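Importin subunit beta-1 (Saccharomyces cerevisiae, PDB 3ND2) carries proteins into the nucleus as the partner of importin alpha, which recognises the classical nuclear localization signal in the cargo. Local coordinates at residues A[8-13]-A[59-64]; A[36-41]-A[86-91]; A[67-72]-A[120-125]. One frame throughout, in Å; residues are numbered along the deposited sequence.

Contact 1: A[8-13]-A[59-64]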
ATOM      1  N   GLN A   8      -7.757 -30.808 -26.497  1.00 69.27           N
ATOM      2  CA  GLN A   8      -7.848 -29.980 -27.708  1.00 72.89           C
ATOM      3  C   GLN A   8      -8.735 -28.746 -27.497  1.00 72.65           C
ATOM      4  O   GLN A   8      -8.467 -27.676 -28.048  1.00 74.37           O
ATOM      5  CB  GLN A   8      -8.344 -30.820 -28.894  1.00 76.55           C
ATOM      6  CG  GLN A   8      -8.381 -30.095 -30.245  1.00 81.98           C
ATOM      7  CD  GLN A   8      -7.049 -30.107 -30.992  1.00 84.97           C
ATOM      8  OE1 GLN A   8      -6.021 -29.655 -30.478  1.00 83.01           O
ATOM      9  NE2 GLN A   8      -7.072 -30.614 -32.224  1.00 89.13           N
ATOM     10  N   LEU A   9      -9.777 -28.910 -26.684  1.00 70.69           N
ATOM     11  CA  LEU A   9     -10.674 -27.819 -26.305  1.00 70.53           C
ATOM     12  C   LEU A   9      -9.956 -26.714 -25.513  1.00 68.62           C
ATOM     13  O   LEU A   9     -10.247 -25.532 -25.695  1.00 70.05           O
ATOM     14  CB  LEU A   9     -11.828 -28.374 -25.469  1.00 68.76           C
ATOM     15  CG  LEU A   9     -13.282 -27.993 -25.773  1.00 71.16           C
ATOM     16  CD1 LEU A   9     -14.173 -28.526 -24.648  1.00 68.06           C
ATOM     17  CD2 LEU A   9     -13.503 -26.492 -25.987  1.00 72.02           C
ATOM     18  N   LEU A  10      -9.044 -27.117 -24.625  1.00 65.72           N
ATOM     19  CA  LEU A  10      -8.254 -26.200 -23.793  1.00 64.14           C
ATOM     20  C   LEU A  10      -7.227 -25.441 -24.631  1.00 66.70           C
ATOM     21  O   LEU A  10      -7.138 -24.208 -24.580  1.00 67.57           O
ATOM     22  CB  LEU A  10      -7.527 -26.978 -22.688  1.00 60.82           C
ATOM     23  CG  LEU A  10      -8.320 -27.541 -21.512  1.00 57.51           C
ATOM     24  CD1 LEU A  10      -7.552 -28.699 -20.904  1.00 56.15           C
ATOM     25  CD2 LEU A  10      -8.613 -26.473 -20.471  1.00 55.70           C
ATOM     26  N   GLU A  11      -6.462 -26.206 -25.404  1.00 68.09           N
ATOM     27  CA  GLU A  11      -5.514 -25.677 -26.372  1.00 71.07           C
ATOM     28  C   GLU A  11      -6.150 -24.648 -27.306  1.00 74.58           C
ATOM     29  O   GLU A  11      -5.542 -23.625 -27.584  1.00 76.30           O
ATOM     30  CB  GLU A  11      -4.882 -26.829 -27.157  1.00 72.48           C
ATOM     31  CG  GLU A  11      -4.184 -27.845 -26.254  1.00 70.17           C
ATOM     32  CD  GLU A  11      -3.845 -29.154 -26.947  1.00 72.97           C
ATOM     33  OE1 GLU A  11      -4.543 -29.537 -27.911  1.00 76.03           O
ATOM     34  OE2 GLU A  11      -2.875 -29.811 -26.507  1.00 72.50           O
ATOM     35  N   ASN A  12      -7.370 -24.913 -27.772  1.00 76.07           N
ATOM     36  CA  ASN A  12      -8.109 -23.959 -28.614  1.00 79.76           C
ATOM     37  C   ASN A  12      -8.490 -22.662 -27.883  1.00 79.49           C
ATOM     38  O   ASN A  12      -8.496 -21.587 -28.482  1.00 82.70           O
ATOM     39  CB  ASN A  12      -9.385 -24.596 -29.191  1.00 81.37           C
ATOM     40  CG  ASN A  12      -9.107 -25.672 -30.232  1.00 83.26           C
ATOM     41  OD1 ASN A  12      -8.097 -25.641 -30.930  1.00 85.30           O
ATOM     42  ND2 ASN A  12     -10.020 -26.630 -30.342  1.00 82.66           N
ATOM     43  N   SER A  13      -8.810 -22.776 -26.592  1.00 76.31           N
ATOM     44  CA  SER A  13      -9.327 -21.645 -25.802  1.00 76.36           C
ATOM     45  C   SER A  13      -8.358 -20.462 -25.663  1.00 77.65           C
ATOM     46  O   SER A  13      -8.787 -19.345 -25.377  1.00 79.18           O
ATOM     47  CB  SER A  13      -9.848 -22.109 -24.428  1.00 72.51           C
ATOM     48  OG  SER A  13      -8.810 -22.560 -23.567  1.00 68.81           O
ATOM     49  N   ILE A  59      -0.406 -28.734 -18.622  1.00 48.04           N
ATOM     50  CA  ILE A  59      -0.231 -27.601 -17.711  1.00 47.70           C
ATOM     51  C   ILE A  59      -1.469 -26.696 -17.693  1.00 48.63           C
ATOM     52  O   ILE A  59      -1.876 -26.222 -16.629  1.00 47.93           O
ATOM     53  CB  ILE A  59       1.044 -26.790 -18.058  1.00 48.91           C
ATOM     54  CG1 ILE A  59       2.296 -27.630 -17.784  1.00 48.38           C
ATOM     55  CG2 ILE A  59       1.092 -25.457 -17.295  1.00 48.40           C
ATOM     56  CD1 ILE A  59       3.576 -27.060 -18.411  1.00 50.41           C
ATOM     57  N   LEU A  60      -2.064 -26.471 -18.865  1.00 50.60           N
ATOM     58  CA  LEU A  60      -3.329 -25.738 -18.975  1.00 51.93           C
ATOM     59  C   LEU A  60      -4.470 -26.402 -18.203  1.00 50.63           C
ATOM     60  O   LEU A  60      -5.236 -25.722 -17.527  1.00 51.13           O
ATOM     61  CB  LEU A  60      -3.736 -25.564 -20.442  1.00 54.05           C
ATOM     62  CG  LEU A  60      -4.369 -24.217 -20.764  1.00 56.46           C
ATOM     63  CD1 LEU A  60      -3.393 -23.090 -20.430  1.00 56.99           C
ATOM     64  CD2 LEU A  60      -4.777 -24.141 -22.230  1.00 59.62           C
ATOM     65  N   ALA A  61      -4.586 -27.723 -18.312  1.00 49.89           N
ATOM     66  CA  ALA A  61      -5.614 -28.468 -17.594  1.00 48.79           C
ATOM     67  C   ALA A  61      -5.558 -28.231 -16.082  1.00 47.48           C
ATOM     68  O   ALA A  61      -6.600 -28.064 -15.440  1.00 47.34           O
ATOM     69  CB  ALA A  61      -5.500 -29.944 -17.900  1.00 48.40           C
ATOM     70  N   ALA A  62      -4.345 -28.211 -15.526  1.00 46.92           N
ATOM     71  CA  ALA A  62      -4.144 -27.982 -14.096  1.00 45.87           C
ATOM     72  C   ALA A  62      -4.501 -26.558 -13.687  1.00 46.84           C
ATOM     73  O   ALA A  62      -5.198 -26.348 -12.697  1.00 46.87           O
ATOM     74  CB  ALA A  62      -2.701 -28.311 -13.689  1.00 45.12           C
ATOM     75  N   LEU A  63      -4.028 -25.583 -14.452  1.00 48.58           N
ATOM     76  CA  LEU A  63      -4.212 -24.186 -14.092  1.00 50.25           C
ATOM     77  C   LEU A  63      -5.619 -23.673 -14.345  1.00 51.34           C
ATOM     78  O   LEU A  63      -6.048 -22.716 -13.703  1.00 52.81           O
ATOM     79  CB  LEU A  63      -3.180 -23.294 -14.785  1.00 52.20           C
ATOM     80  CG  LEU A  63      -1.680 -23.487 -14.496  1.00 52.87           C
ATOM     81  CD1 LEU A  63      -0.893 -22.274 -14.999  1.00 55.02           C
ATOM     82  CD2 LEU A  63      -1.354 -23.763 -13.018  1.00 52.76           C
ATOM     83  N   THR A  64      -6.342 -24.297 -15.273  1.00 51.50           N
ATOM     84  CA  THR A  64      -7.741 -23.930 -15.499  1.00 52.12           C
ATOM     85  C   THR A  64      -8.660 -24.584 -14.464  1.00 50.00           C
ATOM     86  O   THR A  64      -9.692 -24.027 -14.098  1.00 50.53           O
ATOM     87  CB  THR A  64      -8.224 -24.194 -16.960  1.00 53.58           C
ATOM     88  OG1 THR A  64      -8.472 -25.587 -17.156  1.00 54.25           O
ATOM     89  CG2 THR A  64      -7.204 -23.700 -17.984  1.00 55.20           C
TER
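Leu10 of HEAT repeat 1 packs onto Leu60, Ala61 and Thr64 of HEAT repeat 2, one step in the stacking of helical repeats that builds the importin beta superhelix. The two helical pieces, 8-13 on helix 3-15 and 59-64 on helix 55-66, lie 9.9 Å apart at their axes and are turned 80° from each other, and one long side chain, that of Leu10, pointing toward the second helix, makes much of the contact. Leucine suits that role, because its forked end can touch two neighbours one turn apart. With CG beside the backbone N and anti to the carbonyl carbon (chi1 -73°), the fork of Leu10 straddles the surface of the second helix. One branch, CD1, rests on Ala61, 3.8 Å from its CB. The small methyl of alanine lets the branch settle close to the helix backbone, and the same residue also meets Val47 of helix 37-48. The other branch, CD2, comes to 3.4 Å from Thr64 OG1, the side chains crossing obliquely.

From helix 55-66, Leu60 brings its CD2 methyl to 4.0 Å from Leu10 CB and extends it over the backbone to within 3.3 Å of Leu10 O, a van der Waals approach to a carbonyl that already has polar partners within its own helix. Leu9, next to Leu10 in the chain but turned to another flank of helix 3-15, packs on Ser25, Gln28 and Leu29 of helix 19-35. Serine, short and polar, can fold back on its own helix: Ser13 OG donates to Leu10 O over 2.6 Å, in the carbonyl plane on a lone pair, with a C=O...OG angle of 128°, while Ser13 N adds a weak bond to that oxygen.

Contact 2: A[36-41]-A[86-91]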
ATOM      1  N   ASN A  36     -21.959 -29.614 -15.850  1.00 56.60           N
ATOM      2  CA  ASN A  36     -21.402 -30.805 -15.213  1.00 54.92           C
ATOM      3  C   ASN A  36     -19.981 -30.522 -14.708  1.00 53.10           C
ATOM      4  O   ASN A  36     -18.991 -30.798 -15.406  1.00 52.57           O
ATOM      5  CB  ASN A  36     -21.404 -31.977 -16.202  1.00 55.33           C
ATOM      6  CG  ASN A  36     -21.211 -33.333 -15.526  1.00 54.54           C
ATOM      7  OD1 ASN A  36     -20.883 -33.423 -14.338  1.00 52.94           O
ATOM      8  ND2 ASN A  36     -21.414 -34.400 -16.294  1.00 54.75           N
ATOM      9  N   PHE A  37     -19.879 -29.955 -13.505  1.00 52.37           N
ATOM     10  CA  PHE A  37     -18.566 -29.589 -12.971  1.00 50.93           C
ATOM     11  C   PHE A  37     -17.704 -30.806 -12.696  1.00 49.54           C
ATOM     12  O   PHE A  37     -16.502 -30.799 -12.976  1.00 48.87           O
ATOM     13  CB  PHE A  37     -18.655 -28.722 -11.715  1.00 50.64           C
ATOM     14  CG  PHE A  37     -17.324 -28.148 -11.296  1.00 49.54           C
ATOM     15  CD1 PHE A  37     -16.711 -27.143 -12.059  1.00 48.70           C
ATOM     16  CD2 PHE A  37     -16.670 -28.620 -10.155  1.00 47.53           C
ATOM     17  CE1 PHE A  37     -15.466 -26.611 -11.681  1.00 48.47           C
ATOM     18  CE2 PHE A  37     -15.418 -28.088  -9.766  1.00 46.85           C
ATOM     19  CZ  PHE A  37     -14.821 -27.083 -10.534  1.00 47.00           C
ATOM     20  N   LEU A  38     -18.326 -31.835 -12.126  1.00 49.64           N
ATOM     21  CA  LEU A  38     -17.693 -33.126 -11.920  1.00 49.03           C
ATOM     22  C   LEU A  38     -16.855 -33.553 -13.132  1.00 49.10           C
ATOM     23  O   LEU A  38     -15.650 -33.801 -13.000  1.00 48.21           O
ATOM     24  CB  LEU A  38     -18.763 -34.181 -11.586  1.00 49.64           C
ATOM     25  CG  LEU A  38     -18.324 -35.566 -11.125  1.00 49.79           C
ATOM     26  CD1 LEU A  38     -19.357 -36.179 -10.183  1.00 51.06           C
ATOM     27  CD2 LEU A  38     -18.110 -36.476 -12.325  1.00 51.91           C
ATOM     28  N   GLN A  39     -17.500 -33.618 -14.297  1.00 50.62           N
ATOM     29  CA  GLN A  39     -16.880 -34.057 -15.552  1.00 51.49           C
ATOM     30  C   GLN A  39     -15.812 -33.082 -16.021  1.00 50.26           C
ATOM     31  O   GLN A  39     -14.789 -33.498 -16.566  1.00 50.57           O
ATOM     32  CB  GLN A  39     -17.952 -34.243 -16.637  1.00 54.08           C
ATOM     33  CG  GLN A  39     -17.464 -34.852 -17.960  1.00 57.11           C
ATOM     34  CD  GLN A  39     -18.471 -34.687 -19.106  1.00 59.44           C
ATOM     35  OE1 GLN A  39     -19.678 -34.881 -18.929  1.00 63.29           O
ATOM     36  NE2 GLN A  39     -17.970 -34.339 -20.288  1.00 61.38           N
ATOM     37  N   PHE A  40     -16.045 -31.792 -15.800  1.00 49.07           N
ATOM     38  CA  PHE A  40     -15.071 -30.755 -16.136  1.00 47.82           C
ATOM     39  C   PHE A  40     -13.777 -30.940 -15.330  1.00 45.35           C
ATOM     40  O   PHE A  40     -12.673 -30.854 -15.882  1.00 45.10           O
ATOM     41  CB  PHE A  40     -15.674 -29.367 -15.877  1.00 48.34           C
ATOM     42  CG  PHE A  40     -14.697 -28.232 -16.026  1.00 49.30           C
ATOM     43  CD1 PHE A  40     -14.588 -27.542 -17.236  1.00 51.02           C
ATOM     44  CD2 PHE A  40     -13.901 -27.830 -14.951  1.00 47.90           C
ATOM     45  CE1 PHE A  40     -13.685 -26.483 -17.378  1.00 52.43           C
ATOM     46  CE2 PHE A  40     -12.997 -26.769 -15.080  1.00 48.08           C
ATOM     47  CZ  PHE A  40     -12.887 -26.092 -16.296  1.00 50.18           C
ATOM     48  N   ALA A  41     -13.933 -31.190 -14.027  1.00 42.96           N
ATOM     49  CA  ALA A  41     -12.815 -31.309 -13.104  1.00 40.47           C
ATOM     50  C   ALA A  41     -12.104 -32.633 -13.308  1.00 39.77           C
ATOM     51  O   ALA A  41     -10.873 -32.720 -13.178  1.00 38.70           O
ATOM     52  CB  ALA A  41     -13.302 -31.178 -11.681  1.00 39.58           C
ATOM     53  N   THR A  86     -20.123 -29.744  -2.946  1.00 48.86           N
ATOM     54  CA  THR A  86     -21.475 -30.268  -3.140  1.00 50.54           C
ATOM     55  C   THR A  86     -21.747 -30.837  -4.542  1.00 50.13           C
ATOM     56  O   THR A  86     -22.600 -31.724  -4.693  1.00 51.00           O
ATOM     57  CB  THR A  86     -22.565 -29.218  -2.778  1.00 53.10           C
ATOM     58  OG1 THR A  86     -22.486 -28.095  -3.666  1.00 53.75           O
ATOM     59  CG2 THR A  86     -22.413 -28.740  -1.340  1.00 54.76           C
ATOM     60  N   GLN A  87     -21.026 -30.345  -5.550  1.00 49.56           N
ATOM     61  CA  GLN A  87     -21.270 -30.748  -6.936  1.00 49.77           C
ATOM     62  C   GLN A  87     -20.389 -31.887  -7.425  1.00 47.97           C
ATOM     63  O   GLN A  87     -20.706 -32.538  -8.415  1.00 48.10           O
ATOM     64  CB  GLN A  87     -21.192 -29.548  -7.892  1.00 50.64           C
ATOM     65  CG  GLN A  87     -22.231 -28.466  -7.622  1.00 54.87           C
ATOM     66  CD  GLN A  87     -23.600 -29.021  -7.250  1.00 60.31           C
ATOM     67  OE1 GLN A  87     -24.218 -29.785  -8.008  1.00 61.85           O
ATOM     68  NE2 GLN A  87     -24.086 -28.633  -6.073  1.00 63.57           N
ATOM     69  N   VAL A  88     -19.290 -32.138  -6.728  1.00 47.29           N
ATOM     70  CA  VAL A  88     -18.413 -33.257  -7.063  1.00 46.13           C
ATOM     71  C   VAL A  88     -18.563 -34.391  -6.033  1.00 46.40           C
ATOM     72  O   VAL A  88     -18.503 -34.155  -4.826  1.00 47.39           O
ATOM     73  CB  VAL A  88     -16.931 -32.803  -7.216  1.00 44.74           C
ATOM     74  CG1 VAL A  88     -16.104 -33.898  -7.874  1.00 44.18           C
ATOM     75  CG2 VAL A  88     -16.842 -31.546  -8.058  1.00 44.89           C
ATOM     76  N   SER A  89     -18.773 -35.612  -6.515  1.00 46.23           N
ATOM     77  CA  SER A  89     -18.907 -36.769  -5.626  1.00 47.04           C
ATOM     78  C   SER A  89     -17.580 -37.069  -4.909  1.00 45.93           C
ATOM     79  O   SER A  89     -16.516 -36.783  -5.456  1.00 44.68           O
ATOM     80  CB  SER A  89     -19.387 -38.000  -6.407  1.00 47.83           C
ATOM     81  OG  SER A  89     -18.358 -38.522  -7.234  1.00 47.81           O
ATOM     82  N   PRO A  90     -17.641 -37.646  -3.683  1.00 46.64           N
ATOM     83  CA  PRO A  90     -16.409 -37.952  -2.954  1.00 46.29           C
ATOM     84  C   PRO A  90     -15.493 -38.902  -3.725  1.00 45.84           C
ATOM     85  O   PRO A  90     -14.270 -38.817  -3.590  1.00 45.14           O
ATOM     86  CB  PRO A  90     -16.909 -38.598  -1.655  1.00 48.18           C
ATOM     87  CG  PRO A  90     -18.303 -39.030  -1.950  1.00 49.17           C
ATOM     88  CD  PRO A  90     -18.838 -38.038  -2.916  1.00 48.10           C
ATOM     89  N   GLU A  91     -16.087 -39.780  -4.535  1.00 46.56           N
ATOM     90  CA  GLU A  91     -15.335 -40.705  -5.381  1.00 46.80           C
ATOM     91  C   GLU A  91     -14.605 -39.999  -6.532  1.00 45.84           C
ATOM     92  O   GLU A  91     -13.444 -40.314  -6.801  1.00 45.91           O
ATOM     93  CB  GLU A  91     -16.234 -41.817  -5.920  1.00 48.69           C
ATOM     94  CG  GLU A  91     -16.857 -42.709  -4.845  1.00 49.27           C
ATOM     95  CD  GLU A  91     -18.108 -42.110  -4.226  1.00 49.45           C
ATOM     96  OE1 GLU A  91     -18.838 -41.382  -4.926  1.00 49.87           O
ATOM     97  OE2 GLU A  91     -18.380 -42.381  -3.042  1.00 52.35           O
TER
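Phe37 and Leu38, in the first turn of helix 37-48 of HEAT repeat 2, pack against Val88 and Ser89 in the turn that leads from helix 74-87 into helix 90-104, where HEAT repeat 3 begins. The apolar part of this join between adjacent repeats centres on Val88, whose branched side chain offers two methyls to two neighbours. Its CG2 meets the Phe37 ring at the edge, near the ring plane, with CD2 3.6 Å away. Because Phe37 CG is anti to the backbone N (chi1 -170°), the ring swings toward the turn and also takes part in a cation-pi contact with Arg83. The second methyl, Val88 CG1, sits 4.3 Å from Leu38 CG.

The long side chain of Leu38 also makes contacts of mixed character. Leu38 CD1 reaches over the turn to lie 3.8 Å from Ser89 N and 3.9 Å from Ser89 OG, and its CB is 4.1 Å from Gln87 O. Leu38 also touches Ala92, which extends the apolar patch along helix 90-104.

Two hydrogen bonds made near this contact cap helices. Serine is a natural N-cap: Ser89 OG accepts from Ala92 N at the start of helix 90-104. Asparagine does the same for helix 37-48, its short side chain carrying an acceptor to an amide of the first turn; Asn36 OD1 takes a weak but fairly straight bond from Gln39 N, 3.4 Å long with an N-H...O angle of 163°.

Contact 3: A[67-72]-A[120-125]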
ATOM      1  N   ASN A  67      -8.076 -22.498 -11.298  1.00 51.32           N
ATOM      2  CA  ASN A  67      -8.777 -21.219 -11.388  1.00 53.61           C
ATOM      3  C   ASN A  67     -10.303 -21.349 -11.307  1.00 53.68           C
ATOM      4  O   ASN A  67     -11.020 -20.349 -11.299  1.00 55.96           O
ATOM      5  CB  ASN A  67      -8.361 -20.457 -12.647  1.00 55.49           C
ATOM      6  CG  ASN A  67      -6.967 -19.857 -12.543  1.00 56.42           C
ATOM      7  OD1 ASN A  67      -6.432 -19.632 -11.449  1.00 55.86           O
ATOM      8  ND2 ASN A  67      -6.378 -19.575 -13.698  1.00 57.95           N
ATOM      9  N   GLU A  68     -10.789 -22.586 -11.244  1.00 51.51           N
ATOM     10  CA  GLU A  68     -12.209 -22.853 -10.977  1.00 51.30           C
ATOM     11  C   GLU A  68     -12.448 -23.330  -9.541  1.00 50.12           C
ATOM     12  O   GLU A  68     -13.572 -23.625  -9.159  1.00 50.60           O
ATOM     13  CB  GLU A  68     -12.773 -23.841 -11.992  1.00 50.10           C
ATOM     14  CG  GLU A  68     -12.919 -23.255 -13.384  1.00 53.53           C
ATOM     15  CD  GLU A  68     -13.859 -22.052 -13.435  1.00 57.05           C
ATOM     16  OE1 GLU A  68     -15.083 -22.229 -13.271  1.00 59.63           O
ATOM     17  OE2 GLU A  68     -13.376 -20.926 -13.648  1.00 60.19           O
ATOM     18  N   LEU A  69     -11.381 -23.384  -8.748  1.00 49.13           N
ATOM     19  CA  LEU A  69     -11.477 -23.778  -7.352  1.00 48.91           C
ATOM     20  C   LEU A  69     -11.130 -22.623  -6.440  1.00 51.54           C
ATOM     21  O   LEU A  69     -11.616 -22.535  -5.306  1.00 52.64           O
ATOM     22  CB  LEU A  69     -10.537 -24.954  -7.066  1.00 46.65           C
ATOM     23  CG  LEU A  69     -10.698 -26.203  -7.936  1.00 43.55           C
ATOM     24  CD1 LEU A  69      -9.532 -27.144  -7.722  1.00 40.74           C
ATOM     25  CD2 LEU A  69     -12.031 -26.891  -7.684  1.00 42.74           C
ATOM     26  N   VAL A  70     -10.297 -21.726  -6.963  1.00 53.20           N
ATOM     27  CA  VAL A  70      -9.643 -20.698  -6.176  1.00 55.70           C
ATOM     28  C   VAL A  70      -9.667 -19.329  -6.878  1.00 58.75           C
ATOM     29  O   VAL A  70      -9.478 -19.236  -8.095  1.00 58.15           O
ATOM     30  CB  VAL A  70      -8.214 -21.178  -5.794  1.00 54.21           C
ATOM     31  CG1 VAL A  70      -7.258 -20.026  -5.553  1.00 56.22           C
ATOM     32  CG2 VAL A  70      -8.299 -22.067  -4.571  1.00 53.82           C
ATOM     33  N   SER A  71      -9.916 -18.283  -6.086  1.00 62.61           N
ATOM     34  CA  SER A  71     -10.048 -16.909  -6.578  1.00 66.42           C
ATOM     35  C   SER A  71      -9.539 -15.894  -5.551  1.00 70.24           C
ATOM     36  O   SER A  71      -9.452 -16.197  -4.355  1.00 70.46           O
ATOM     37  CB  SER A  71     -11.512 -16.611  -6.929  1.00 67.85           C
ATOM     38  OG  SER A  71     -11.658 -15.346  -7.556  1.00 71.33           O
ATOM     39  N   LYS A  72      -9.199 -14.697  -6.032  1.00 73.83           N
ATOM     40  CA  LYS A  72      -8.852 -13.562  -5.169  1.00 78.57           C
ATOM     41  C   LYS A  72     -10.093 -12.769  -4.757  1.00 82.44           C
ATOM     42  O   LYS A  72     -10.031 -11.904  -3.877  1.00 86.32           O
ATOM     43  CB  LYS A  72      -7.847 -12.632  -5.859  1.00 80.58           C
ATOM     44  CG  LYS A  72      -6.477 -13.253  -6.121  1.00 78.72           C
ATOM     45  CD  LYS A  72      -5.829 -13.811  -4.850  1.00 78.53           C
ATOM     46  CE  LYS A  72      -4.331 -14.022  -5.034  1.00 77.93           C
ATOM     47  NZ  LYS A  72      -3.568 -12.729  -4.956  1.00 80.84           N
ATOM     48  N   ALA A 120      -2.667 -27.442  -3.864  1.00 37.82           N
ATOM     49  CA  ALA A 120      -2.814 -26.362  -2.886  1.00 40.05           C
ATOM     50  C   ALA A 120      -4.202 -25.737  -2.900  1.00 41.04           C
ATOM     51  O   ALA A 120      -4.730 -25.393  -1.846  1.00 43.01           O
ATOM     52  CB  ALA A 120      -1.765 -25.280  -3.128  1.00 41.04           C
ATOM     53  N   ALA A 121      -4.763 -25.553  -4.096  1.00 40.33           N
ATOM     54  CA  ALA A 121      -6.135 -25.068  -4.272  1.00 41.25           C
ATOM     55  C   ALA A 121      -7.198 -26.061  -3.747  1.00 40.87           C
ATOM     56  O   ALA A 121      -8.182 -25.670  -3.127  1.00 42.41           O
ATOM     57  CB  ALA A 121      -6.382 -24.742  -5.726  1.00 40.54           C
ATOM     58  N   ILE A 122      -7.011 -27.345  -3.992  1.00 39.65           N
ATOM     59  CA  ILE A 122      -7.921 -28.332  -3.428  1.00 39.73           C
ATOM     60  C   ILE A 122      -7.772 -28.359  -1.891  1.00 42.14           C
ATOM     61  O   ILE A 122      -8.770 -28.466  -1.168  1.00 43.65           O
ATOM     62  CB  ILE A 122      -7.704 -29.745  -4.042  1.00 38.42           C
ATOM     63  CG1 ILE A 122      -7.903 -29.707  -5.561  1.00 35.94           C
ATOM     64  CG2 ILE A 122      -8.619 -30.803  -3.355  1.00 38.05           C
ATOM     65  CD1 ILE A 122      -7.465 -30.974  -6.275  1.00 35.32           C
ATOM     66  N   ALA A 123      -6.534 -28.253  -1.401  1.00 42.96           N
ATOM     67  CA  ALA A 123      -6.262 -28.228   0.042  1.00 45.16           C
ATOM     68  C   ALA A 123      -6.910 -27.021   0.720  1.00 47.74           C
ATOM     69  O   ALA A 123      -7.448 -27.146   1.820  1.00 49.91           O
ATOM     70  CB  ALA A 123      -4.769 -28.253   0.307  1.00 45.25           C
ATOM     71  N   ASP A 124      -6.863 -25.863   0.058  1.00 48.37           N
ATOM     72  CA  ASP A 124      -7.527 -24.633   0.519  1.00 51.16           C
ATOM     73  C   ASP A 124      -8.971 -24.898   0.947  1.00 51.52           C
ATOM     74  O   ASP A 124      -9.422 -24.433   1.995  1.00 54.07           O
ATOM     75  CB  ASP A 124      -7.551 -23.584  -0.606  1.00 51.51           C
ATOM     76  CG  ASP A 124      -6.294 -22.715  -0.656  1.00 54.77           C
ATOM     77  OD1 ASP A 124      -5.338 -22.944   0.131  1.00 58.52           O
ATOM     78  OD2 ASP A 124      -6.267 -21.785  -1.501  1.00 56.93           O
ATOM     79  N   ILE A 125      -9.686 -25.642   0.106  1.00 49.06           N
ATOM     80  CA  ILE A 125     -11.097 -25.943   0.302  1.00 48.98           C
ATOM     81  C   ILE A 125     -11.277 -27.027   1.357  1.00 49.46           C
ATOM     82  O   ILE A 125     -12.064 -26.869   2.289  1.00 51.75           O
ATOM     83  CB  ILE A 125     -11.754 -26.400  -1.029  1.00 46.70           C
ATOM     84  CG1 ILE A 125     -11.644 -25.298  -2.081  1.00 45.49           C
ATOM     85  CG2 ILE A 125     -13.212 -26.820  -0.807  1.00 47.07           C
ATOM     86  CD1 ILE A 125     -11.711 -25.782  -3.505  1.00 43.56           C
TER
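Glu68 OE1 is gripped by two cations, forming salt bridges to Arg83 NH2 and Lys30 NZ; the next two residues, Leu69 and Val70, lie against Ala121, Ile122, Asp124 and Ile125. Glutamate has the length and charge to meet two basic groups at once; the paired positive charges probably favour its ionised form.

Leu69 is the deeper of the two apolar residues. Its CG is beside the backbone N and anti to the carbonyl carbon (chi1 -55°), which carries CD1 over to Ile122 CG1 at 3.7 Å, the two side chains crossing at a slant. Nearer the backbone, Leu69 CB meets Ile125 CD1 at 3.8 Å, and that methyl is also 3.7 Å from Leu69 O. Leu69, Ile122 and Ile125 all touch Trp84 of helix 74-87, whose broad side chain gives these aliphatic groups a common neighbour.

The arrangement packs the loop that follows HEAT repeat 2 (37-66), between helices 55-66 and 74-87, against helix 109-126 of HEAT repeat 3 in the superhelical stack. Alanine suits position 121, since its small side chain lets the extended loop approach: Val70 CG2 is 3.5 Å from Ala121 CB. This same methyl passes beside the carboxylate of Asp124, 3.7 Å from OD2, with the side chains at about a right angle. Asp124 OD1 meanwhile is hydrogen-bonded to Ser165 OG on helix 149-165.

The three contacts form a compact group near the N-terminal end of the superhelix, with centres 18 Å apart for contacts 1 and 2, 17 Å for contacts 1 and 3, and 15 Å for contacts 2 and 3. Contacts 2 and 3 meet directly: Phe37 CE1 lies 3.9 Å from Glu68 CB, and Phe37 CZ lies 4.0 Å from Leu69 CD2. Arg83 is shared between them, in a cation-pi contact with Phe37 and a salt bridge to Glu68 OE1. Contact 1 touches neither, but its segment 59-64 is followed, after two intervening residues, by loop 67-72 of contact 3. Along the chain, contacts 1 and 3 follow in series, whereas contact 2 interleaves with both.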